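Local coordinates for protein adenosylmethionine-8-amino-7-oxononanoate aminotransferase (Methanocaldococcus jannaschii, PDB 6ZHK) that probably transfers the amino group of S-adenosyl-L-methionine to 8-amino-7-oxononanoate, a pyridoxal-phosphate-dependent step of biotin synthesis, at residues F229-E234 with N261-I266; I369-K374 with K448-L453; L376-E381 with A456-I461. All coordinates share one frame; numbering follows the deposited sequence.

Interaction 1: F229-E234 with N261-I266; sequences FCVILE and NDVIFI
Val231 bonds with both its N-H and its C=O to the adjacent segment 261-266, pairing with the residues on either side of Phe265 as in a parallel bridge; the two strands are neighbours in the large mixed sheet of the aminotransferase fold, linked by a beta-alpha-beta crossover through helix 250-261. Val231 N reaches Ile264 O at 2.9 Å. Ile266 N meets Val231 O at 2.8 Å and almost straight, 177° at the hydrogen, whereas Leu233 N to Ile266 O, at 3.2 Å, is longer. Along the far edge of 229-234, Cys230 and Ile232 have backbone bonds with Ile149 of strand 147-151, and Ile232 O also takes one from Ser150; Phe265 N goes to Asp295. Phe229 O is the exception, a buried carbonyl without a polar partner, set against Ile264 CB.

Around this ladder the side chains are apolar. With CG trans to the backbone N (chi1 179°), the Phe265 ring brings its edge up to the bonded carbonyl, CD1 lying 3.4 Å from Val231 O, and its CE1 meets Leu233 CD1 at 3.9 Å. On the other face Ile266 CD1 touches Cys230 CB at 3.8 Å, and Ile266 CG2 lies against Ile232 CD1; helix 122-140 covers Ile264 and Ile266. Between these two strands, then, the backbone provides the polarity, and the hydrocarbon walls probably shield its bonds from water.

Interaction 2: I369-K374 with K448-L453; sequences IKLFHK and KEIIYL
Parallel helix-on-helix packing, here between helix 366-376 and the C-terminal helix 447-463 of a class-III aminotransferase, sets Phe372 and Leu371 against Ile450. The axes of the two short segments approach to 9.6 Å and cross at only -15°, so the helices run nearly alongside and share a thin apolar seam of about 251 Å².

Ile450 is the centre of that seam. Its chi1 of -78° leaves the CG2 branch opposite the backbone N and aimed at the other helix, where the methyl lies 3.7 Å from Phe372 CA and 4.3 Å from Leu371 CG. One branch therefore meets backbone and side chain together. The Phe372 ring, meeting the Ile450 side chain at about a right angle, offers CD1 to the same methyl at 4.0 Å and extends on to Leu453, itself packed on Ala58 and Ile428. Phe372 also touches Cys454, one residue beyond the segment.

At the partly exposed margin the helices meet more lightly. Ile451, which also rests on Glu375, crosses Leu371 at roughly a right angle, and the two side chains touch through terminal methyls, Leu371 CD2 to Ile451 CD1 at 4.2 Å.

Interaction 3: L376-E381 with A456-I461; sequences LRKLKE and ALYEAI
Tyr458 spreads its ring beside the aliphatic chain of Lys378, where consecutive turns following helix 366-376 pack on the C-terminal helix 447-463. The 376-381 chain coils through successive bonds from residue i+3 back to i, such as Leu379 N to Leu376 O, instead of regular helical ones.

Lys378 CD approaches the ring obliquely, 3.8 Å from Tyr458 CD2, while its ammonium group turns aside: a bend at the last torsion (chi4 -69°) takes NZ to Glu375 O, with a long, weak ion pair to Asp455 besides. At the ring edge two oxygens gather. Lys378 O lies in the ring plane, 3.8 Å from Tyr458 CE2, and Glu381 OE1 sits near the plane at 3.7 Å from the same carbon, its carboxylate turned 75° to the ring. The two are acceptors, 3.2 Å from Lys378 O to Glu381 OE1 and unbonded, so they probably repel each other, which the slightly positive C-H edge may only partly offset; OE1 makes no hydrogen bond with the tyrosine hydroxyl. Replacing Tyr458 with an alanine would probably leave the Lys378 chain and Glu381 without the surface they lie against, opening a gap on the partly exposed side.

Deeper in, Leu379 forks between helix residues: chi1 -65° sets CG anti to the carbonyl carbon, and the end of the side chain comes nearer to the helix. CD1 meets Leu457 CD2 at 3.6 Å, in a layer that Leu457 continues to Ile437, Leu439 and Val419. The other methyl, CD2, is 3.6 Å from Tyr458 CA and 4.1 Å from Ile461 CD1.

Interactions 2 and 3 are successive parts of one packing along helix 447-463: their segments alternate along the chain, and their centres lie about 12 Å apart. Interaction 1 stands apart in the large sheet, about 36 Å from interaction 2 and about 39 Å from interaction 3 between centres, with nearest atoms still about 17 and 18 Å away. It closes in sequence before the other two open. It is also closest to the active site, since the side chain of Ile232 is about 5 Å from that of Asp268, a predicted cofactor-binding residue. By contrast, the side chains of Leu453 and Leu457 are each about 12 Å from that of Arg431, predicted to bind substrate.

Interaction 1: F229-E234 with N261-I266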
loop_
_atom_site.group_PDB
_atom_site.type_symbol
_atom_site.label_atom_id
_atom_site.label_comp_id
_atom_site.label_asym_id
_atom_site.label_seq_id
_atom_site.Cartn_x
_atom_site.Cartn_y
_atom_site.Cartn_z
ATOM N N PHE A 229 -10.682 -8.028 -19.701
ATOM C CA PHE A 229 -9.296 -8.404 -19.394
ATOM C C PHE A 229 -9.141 -9.303 -18.167
ATOM O O PHE A 229 -8.063 -9.900 -17.980
ATOM C CB PHE A 229 -8.375 -7.183 -19.321
ATOM C CG PHE A 229 -8.743 -6.236 -18.211
ATOM C CD1 PHE A 229 -8.273 -6.489 -16.920
ATOM C CD2 PHE A 229 -9.613 -5.173 -18.417
ATOM C CE1 PHE A 229 -8.604 -5.627 -15.868
ATOM C CE2 PHE A 229 -9.900 -4.288 -17.376
ATOM C CZ PHE A 229 -9.399 -4.508 -16.098
ATOM N N CYS A 230 -10.203 -9.426 -17.366
ATOM C CA CYS A 230 -10.159 -10.435 -16.309
ATOM C C CYS A 230 -11.547 -10.715 -15.729
ATOM O O CYS A 230 -12.497 -9.988 -16.005
ATOM C CB CYS A 230 -9.249 -9.948 -15.183
ATOM S SG CYS A 230 -10.003 -8.609 -14.202
ATOM N N VAL A 231 -11.655 -11.865 -15.030
ATOM C CA VAL A 231 -12.686 -12.200 -14.063
ATOM C C VAL A 231 -11.946 -12.260 -12.724
ATOM O O VAL A 231 -10.847 -12.775 -12.681
ATOM C CB VAL A 231 -13.349 -13.553 -14.383
ATOM C CG1 VAL A 231 -14.138 -14.029 -13.148
ATOM C CG2 VAL A 231 -14.228 -13.452 -15.645
ATOM N N ILE A 232 -12.445 -11.603 -11.687
ATOM C CA ILE A 232 -11.789 -11.601 -10.386
ATOM C C ILE A 232 -12.840 -11.969 -9.348
ATOM O O ILE A 232 -13.996 -11.493 -9.447
ATOM C CB ILE A 232 -11.081 -10.270 -10.082
ATOM C CG1 ILE A 232 -10.448 -10.356 -8.673
ATOM C CG2 ILE A 232 -12.066 -9.132 -10.172
ATOM C CD1 ILE A 232 -9.588 -9.121 -8.302
ATOM N N LEU A 233 -12.462 -12.890 -8.445
ATOM C CA LEU A 233 -13.313 -13.357 -7.352
ATOM C C LEU A 233 -12.450 -13.486 -6.116
ATOM O O LEU A 233 -11.232 -13.691 -6.231
ATOM C CB LEU A 233 -13.836 -14.789 -7.704
ATOM C CG LEU A 233 -14.785 -14.841 -8.908
ATOM C CD1 LEU A 233 -15.236 -16.288 -9.186
ATOM C CD2 LEU A 233 -15.988 -13.978 -8.620
ATOM N N GLU A 234 -13.093 -13.503 -4.941
ATOM C CA GLU A 234 -12.412 -13.864 -3.687
ATOM C C GLU A 234 -12.202 -15.387 -3.588
ATOM O O GLU A 234 -12.859 -16.146 -4.284
ATOM C CB GLU A 234 -13.270 -13.355 -2.519
ATOM C CG GLU A 234 -13.222 -11.816 -2.391
ATOM C CD GLU A 234 -14.209 -11.237 -1.384
ATOM O OE1 GLU A 234 -13.938 -11.367 -0.201
ATOM O OE2 GLU A 234 -15.315 -10.782 -1.793
ATOM N N ASN A 261 -12.726 -19.612 -22.595
ATOM C CA ASN A 261 -13.064 -18.384 -23.299
ATOM C C ASN A 261 -11.903 -17.402 -23.327
ATOM O O ASN A 261 -12.117 -16.245 -23.701
ATOM C CB ASN A 261 -14.298 -17.682 -22.700
ATOM C CG ASN A 261 -15.604 -18.438 -22.868
ATOM O OD1 ASN A 261 -16.067 -19.195 -21.987
ATOM N ND2 ASN A 261 -16.266 -18.189 -23.977
ATOM N N ASP A 262 -10.683 -17.848 -22.991
ATOM C CA ASP A 262 -9.499 -17.040 -23.183
ATOM C C ASP A 262 -9.587 -15.771 -22.351
ATOM O O ASP A 262 -9.232 -14.712 -22.855
ATOM C CB ASP A 262 -9.259 -16.680 -24.663
ATOM C CG ASP A 262 -7.911 -16.012 -24.930
ATOM O OD1 ASP A 262 -6.896 -16.359 -24.250
ATOM O OD2 ASP A 262 -7.895 -15.100 -25.798
ATOM N N VAL A 263 -10.063 -15.888 -21.102
ATOM C CA VAL A 263 -10.041 -14.761 -20.174
ATOM C C VAL A 263 -9.130 -15.064 -18.970
ATOM O O VAL A 263 -9.197 -16.133 -18.406
ATOM C CB VAL A 263 -11.459 -14.388 -19.706
ATOM C CG1 VAL A 263 -11.468 -13.256 -18.637
ATOM C CG2 VAL A 263 -12.399 -14.104 -20.884
ATOM N N ILE A 264 -8.318 -14.094 -18.516
ATOM C CA ILE A 264 -7.514 -14.220 -17.284
ATOM C C ILE A 264 -8.439 -14.310 -16.061
ATOM O O ILE A 264 -9.413 -13.547 -15.916
ATOM C CB ILE A 264 -6.524 -13.035 -17.135
ATOM C CG1 ILE A 264 -5.260 -13.280 -17.966
ATOM C CG2 ILE A 264 -6.132 -12.847 -15.663
ATOM C CD1 ILE A 264 -4.411 -12.006 -18.108
ATOM N N PHE A 265 -8.102 -15.262 -15.158
ATOM C CA PHE A 265 -8.860 -15.404 -13.925
ATOM C C PHE A 265 -7.946 -15.006 -12.770
ATOM O O PHE A 265 -6.858 -15.575 -12.609
ATOM C CB PHE A 265 -9.354 -16.855 -13.734
ATOM C CG PHE A 265 -10.140 -17.090 -12.457
ATOM C CD1 PHE A 265 -10.996 -16.113 -11.947
ATOM C CD2 PHE A 265 -10.042 -18.287 -11.761
ATOM C CE1 PHE A 265 -11.722 -16.323 -10.780
ATOM C CE2 PHE A 265 -10.752 -18.500 -10.572
ATOM C CZ PHE A 265 -11.597 -17.519 -10.094
ATOM N N ILE A 266 -8.371 -13.972 -11.990
ATOM C CA ILE A 266 -7.620 -13.507 -10.851
ATOM C C ILE A 266 -8.311 -13.995 -9.602
ATOM O O ILE A 266 -9.491 -13.740 -9.449
ATOM C CB ILE A 266 -7.601 -11.958 -10.865
ATOM C CG1 ILE A 266 -7.010 -11.466 -12.197
ATOM C CG2 ILE A 266 -6.852 -11.501 -9.614
ATOM C CD1 ILE A 266 -6.875 -9.890 -12.203
#

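Interaction 2: I369-K374 with K448-L453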
loop_
_atom_site.group_PDB
_atom_site.type_symbol
_atom_site.label_atom_id
_atom_site.label_comp_id
_atom_site.label_asym_id
_atom_site.label_seq_id
_atom_site.Cartn_x
_atom_site.Cartn_y
_atom_site.Cartn_z
ATOM N N ILE A 369 -11.011 -26.818 13.812
ATOM C CA ILE A 369 -12.117 -26.315 12.991
ATOM C C ILE A 369 -13.385 -27.150 13.199
ATOM O O ILE A 369 -14.501 -26.622 13.254
ATOM C CB ILE A 369 -11.680 -26.293 11.508
ATOM C CG1 ILE A 369 -10.659 -25.176 11.270
ATOM C CG2 ILE A 369 -12.866 -26.177 10.556
ATOM C CD1 ILE A 369 -9.847 -25.355 9.995
ATOM N N LYS A 370 -13.224 -28.487 13.224
ATOM C CA LYS A 370 -14.364 -29.369 13.445
ATOM C C LYS A 370 -15.035 -29.040 14.784
ATOM O O LYS A 370 -16.254 -28.937 14.872
ATOM C CB LYS A 370 -13.874 -30.821 13.441
ATOM C CG LYS A 370 -14.421 -31.752 12.365
ATOM C CD LYS A 370 -13.319 -32.681 11.871
ATOM C CE LYS A 370 -13.582 -33.250 10.500
ATOM N NZ LYS A 370 -12.296 -33.374 9.777
ATOM N N LEU A 371 -14.231 -28.821 15.827
ATOM C CA LEU A 371 -14.762 -28.427 17.130
ATOM C C LEU A 371 -15.489 -27.081 17.066
ATOM O O LEU A 371 -16.570 -26.911 17.637
ATOM C CB LEU A 371 -13.637 -28.446 18.175
ATOM C CG LEU A 371 -14.035 -27.892 19.560
ATOM C CD1 LEU A 371 -15.061 -28.792 20.276
ATOM C CD2 LEU A 371 -12.833 -27.598 20.446
ATOM N N PHE A 372 -14.870 -26.091 16.400
ATOM C CA PHE A 372 -15.481 -24.782 16.211
ATOM C C PHE A 372 -16.878 -24.902 15.569
ATOM O O PHE A 372 -17.839 -24.302 16.036
ATOM C CB PHE A 372 -14.543 -23.942 15.311
ATOM C CG PHE A 372 -14.891 -22.486 15.129
ATOM C CD1 PHE A 372 -15.443 -21.769 16.175
ATOM C CD2 PHE A 372 -14.653 -21.824 13.929
ATOM C CE1 PHE A 372 -15.685 -20.404 16.065
ATOM C CE2 PHE A 372 -14.955 -20.464 13.779
ATOM C CZ PHE A 372 -15.468 -19.759 14.851
ATOM N N HIS A 373 -16.994 -25.673 14.486
ATOM C CA HIS A 373 -18.273 -25.726 13.786
ATOM C C HIS A 373 -19.319 -26.413 14.664
ATOM O O HIS A 373 -20.495 -26.036 14.616
ATOM C CB HIS A 373 -18.142 -26.368 12.374
ATOM C CG HIS A 373 -17.289 -25.573 11.433
ATOM N ND1 HIS A 373 -16.885 -26.055 10.201
ATOM C CD2 HIS A 373 -16.741 -24.335 11.551
ATOM C CE1 HIS A 373 -16.129 -25.141 9.585
ATOM N NE2 HIS A 373 -16.039 -24.056 10.382
ATOM N N LYS A 374 -18.899 -27.438 15.410
ATOM C CA LYS A 374 -19.786 -28.176 16.306
ATOM C C LYS A 374 -20.298 -27.258 17.419
ATOM O O LYS A 374 -21.495 -27.243 17.714
ATOM C CB LYS A 374 -19.039 -29.403 16.840
ATOM C CG LYS A 374 -19.785 -30.135 17.946
ATOM C CD LYS A 374 -19.183 -31.462 18.301
ATOM C CE LYS A 374 -18.013 -31.429 19.263
ATOM N NZ LYS A 374 -18.200 -30.441 20.358
ATOM N N LYS A 448 -9.945 -24.831 24.229
ATOM C CA LYS A 448 -10.615 -24.198 25.350
ATOM C C LYS A 448 -11.124 -22.814 24.971
ATOM O O LYS A 448 -12.200 -22.413 25.436
ATOM C CB LYS A 448 -9.716 -24.192 26.603
ATOM C CG LYS A 448 -9.571 -25.567 27.249
ATOM C CD LYS A 448 -8.418 -25.635 28.257
ATOM C CE LYS A 448 -8.332 -26.998 28.959
ATOM N NZ LYS A 448 -7.162 -27.000 29.886
ATOM N N GLU A 449 -10.324 -22.068 24.191
ATOM C CA GLU A 449 -10.713 -20.735 23.789
ATOM C C GLU A 449 -11.892 -20.791 22.816
ATOM O O GLU A 449 -12.807 -19.956 22.882
ATOM C CB GLU A 449 -9.579 -20.030 23.094
ATOM C CG GLU A 449 -8.583 -19.412 24.086
ATOM C CD GLU A 449 -7.193 -19.167 23.514
ATOM O OE1 GLU A 449 -7.001 -19.384 22.336
ATOM O OE2 GLU A 449 -6.278 -18.782 24.273
ATOM N N ILE A 450 -11.897 -21.832 21.974
ATOM C CA ILE A 450 -13.007 -21.975 21.044
ATOM C C ILE A 450 -14.306 -22.181 21.834
ATOM O O ILE A 450 -15.341 -21.625 21.467
ATOM C CB ILE A 450 -12.735 -23.155 20.083
ATOM C CG1 ILE A 450 -11.747 -22.769 18.978
ATOM C CG2 ILE A 450 -14.033 -23.584 19.423
ATOM C CD1 ILE A 450 -11.128 -23.981 18.258
ATOM N N ILE A 451 -14.284 -23.046 22.870
ATOM C CA ILE A 451 -15.509 -23.399 23.596
ATOM C C ILE A 451 -15.959 -22.172 24.370
ATOM O O ILE A 451 -17.114 -21.806 24.351
ATOM C CB ILE A 451 -15.286 -24.628 24.500
ATOM C CG1 ILE A 451 -15.117 -25.930 23.692
ATOM C CG2 ILE A 451 -16.371 -24.743 25.567
ATOM C CD1 ILE A 451 -14.219 -26.999 24.359
ATOM N N TYR A 452 -15.002 -21.471 24.962
ATOM C CA TYR A 452 -15.283 -20.217 25.644
ATOM C C TYR A 452 -15.976 -19.237 24.696
ATOM O O TYR A 452 -16.954 -18.603 25.044
ATOM C CB TYR A 452 -14.023 -19.606 26.273
ATOM C CG TYR A 452 -14.345 -18.345 27.032
ATOM C CD1 TYR A 452 -14.935 -18.394 28.288
ATOM C CD2 TYR A 452 -14.054 -17.101 26.505
ATOM C CE1 TYR A 452 -15.305 -17.253 28.973
ATOM C CE2 TYR A 452 -14.371 -15.939 27.199
ATOM C CZ TYR A 452 -15.002 -16.014 28.438
ATOM O OH TYR A 452 -15.341 -14.883 29.144
ATOM N N LEU A 453 -15.375 -19.013 23.526
ATOM C CA LEU A 453 -15.867 -18.053 22.553
ATOM C C LEU A 453 -17.303 -18.322 22.123
ATOM O O LEU A 453 -18.094 -17.401 22.025
ATOM C CB LEU A 453 -14.950 -18.087 21.315
ATOM C CG LEU A 453 -15.449 -17.335 20.067
ATOM C CD1 LEU A 453 -15.481 -15.812 20.343
ATOM C CD2 LEU A 453 -14.455 -17.591 18.939
#

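Interaction 3: L376-E381 with A456-I461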
loop_
_atom_site.group_PDB
_atom_site.type_symbol
_atom_site.label_atom_id
_atom_site.label_comp_id
_atom_site.label_asym_id
_atom_site.label_seq_id
_atom_site.Cartn_x
_atom_site.Cartn_y
_atom_site.Cartn_z
ATOM N N LEU A 376 -20.607 -23.936 17.285
ATOM C CA LEU A 376 -21.443 -22.882 16.730
ATOM C C LEU A 376 -22.883 -23.368 16.473
ATOM O O LEU A 376 -23.817 -22.564 16.252
ATOM C CB LEU A 376 -20.811 -22.440 15.396
ATOM C CG LEU A 376 -19.515 -21.621 15.464
ATOM C CD1 LEU A 376 -18.844 -21.588 14.072
ATOM C CD2 LEU A 376 -19.834 -20.222 15.979
ATOM N N ARG A 377 -23.084 -24.699 16.425
ATOM C CA ARG A 377 -24.405 -25.174 16.042
ATOM C C ARG A 377 -25.524 -24.623 16.931
ATOM O O ARG A 377 -26.575 -24.279 16.413
ATOM C CB ARG A 377 -24.457 -26.712 16.058
ATOM C CG ARG A 377 -23.784 -27.354 14.854
ATOM C CD ARG A 377 -24.060 -28.831 14.996
ATOM N NE ARG A 377 -22.878 -29.624 14.686
ATOM C CZ ARG A 377 -22.646 -30.837 15.200
ATOM N NH1 ARG A 377 -23.503 -31.363 16.065
ATOM N NH2 ARG A 377 -21.560 -31.515 14.863
ATOM N N LYS A 378 -25.305 -24.539 18.256
ATOM C CA LYS A 378 -26.335 -24.068 19.184
ATOM C C LYS A 378 -26.799 -22.649 18.879
ATOM O O LYS A 378 -27.867 -22.245 19.340
ATOM C CB LYS A 378 -25.846 -24.168 20.636
ATOM C CG LYS A 378 -24.503 -23.466 20.906
ATOM C CD LYS A 378 -24.164 -23.310 22.398
ATOM C CE LYS A 378 -22.748 -22.783 22.639
ATOM N NZ LYS A 378 -21.693 -23.772 22.264
ATOM N N LEU A 379 -25.992 -21.853 18.159
ATOM C CA LEU A 379 -26.398 -20.474 17.914
ATOM C C LEU A 379 -27.613 -20.439 16.984
ATOM O O LEU A 379 -28.407 -19.491 17.013
ATOM C CB LEU A 379 -25.233 -19.691 17.285
ATOM C CG LEU A 379 -24.004 -19.522 18.160
ATOM C CD1 LEU A 379 -22.833 -19.009 17.338
ATOM C CD2 LEU A 379 -24.280 -18.612 19.344
ATOM N N LYS A 380 -27.755 -21.515 16.198
ATOM C CA LYS A 380 -28.796 -21.615 15.200
ATOM C C LYS A 380 -30.168 -21.575 15.878
ATOM O O LYS A 380 -31.101 -21.060 15.278
ATOM C CB LYS A 380 -28.597 -22.848 14.300
ATOM C CG LYS A 380 -27.786 -22.627 13.023
ATOM C CD LYS A 380 -28.024 -23.676 11.948
ATOM N N GLU A 381 -30.263 -22.021 17.135
ATOM C CA GLU A 381 -31.532 -22.086 17.865
ATOM C C GLU A 381 -32.013 -20.712 18.333
ATOM O O GLU A 381 -33.202 -20.548 18.572
ATOM C CB GLU A 381 -31.428 -22.804 19.210
ATOM C CG GLU A 381 -30.739 -24.158 19.219
ATOM C CD GLU A 381 -30.154 -24.490 20.590
ATOM O OE1 GLU A 381 -29.890 -23.540 21.391
ATOM O OE2 GLU A 381 -29.924 -25.697 20.862
ATOM N N ALA A 456 -19.672 -17.774 25.004
ATOM C CA ALA A 456 -19.875 -16.349 25.258
ATOM C C ALA A 456 -20.723 -15.702 24.161
ATOM O O ALA A 456 -21.472 -14.748 24.430
ATOM C CB ALA A 456 -18.534 -15.633 25.320
ATOM N N LEU A 457 -20.585 -16.184 22.913
ATOM C CA LEU A 457 -21.377 -15.579 21.843
ATOM C C LEU A 457 -22.873 -15.887 22.039
ATOM O O LEU A 457 -23.760 -15.032 21.834
ATOM C CB LEU A 457 -20.845 -16.085 20.492
ATOM C CG LEU A 457 -21.449 -15.461 19.229
ATOM C CD1 LEU A 457 -21.328 -13.931 19.208
ATOM C CD2 LEU A 457 -20.845 -16.057 17.977
ATOM N N TYR A 458 -23.136 -17.125 22.428
ATOM C CA TYR A 458 -24.493 -17.565 22.754
ATOM C C TYR A 458 -25.142 -16.632 23.798
ATOM O O TYR A 458 -26.220 -16.097 23.577
ATOM C CB TYR A 458 -24.454 -19.036 23.189
ATOM C CG TYR A 458 -25.802 -19.629 23.557
ATOM C CD1 TYR A 458 -26.350 -19.517 24.836
ATOM C CD2 TYR A 458 -26.524 -20.351 22.610
ATOM C CE1 TYR A 458 -27.579 -20.107 25.148
ATOM C CE2 TYR A 458 -27.744 -20.950 22.907
ATOM C CZ TYR A 458 -28.283 -20.817 24.177
ATOM O OH TYR A 458 -29.489 -21.430 24.414
ATOM N N GLU A 459 -24.459 -16.373 24.898
ATOM C CA GLU A 459 -24.931 -15.487 25.952
ATOM C C GLU A 459 -24.965 -14.036 25.467
ATOM O O GLU A 459 -25.862 -13.276 25.832
ATOM C CB GLU A 459 -23.927 -15.470 27.105
ATOM C CG GLU A 459 -23.803 -16.764 27.882
ATOM C CD GLU A 459 -22.670 -16.710 28.898
ATOM O OE1 GLU A 459 -22.027 -15.629 29.058
ATOM O OE2 GLU A 459 -22.470 -17.729 29.583
ATOM N N ALA A 460 -23.973 -13.606 24.667
ATOM C CA ALA A 460 -23.912 -12.211 24.255
ATOM C C ALA A 460 -25.116 -11.868 23.379
ATOM O O ALA A 460 -25.653 -10.755 23.467
ATOM C CB ALA A 460 -22.584 -11.961 23.540
ATOM N N ILE A 461 -25.501 -12.837 22.526
ATOM C CA ILE A 461 -26.589 -12.616 21.597
ATOM C C ILE A 461 -27.874 -12.533 22.416
ATOM O O ILE A 461 -28.685 -11.673 22.130
ATOM C CB ILE A 461 -26.599 -13.699 20.513
ATOM C CG1 ILE A 461 -25.386 -13.520 19.574
ATOM C CG2 ILE A 461 -27.913 -13.670 19.751
ATOM C CD1 ILE A 461 -25.287 -14.675 18.568
#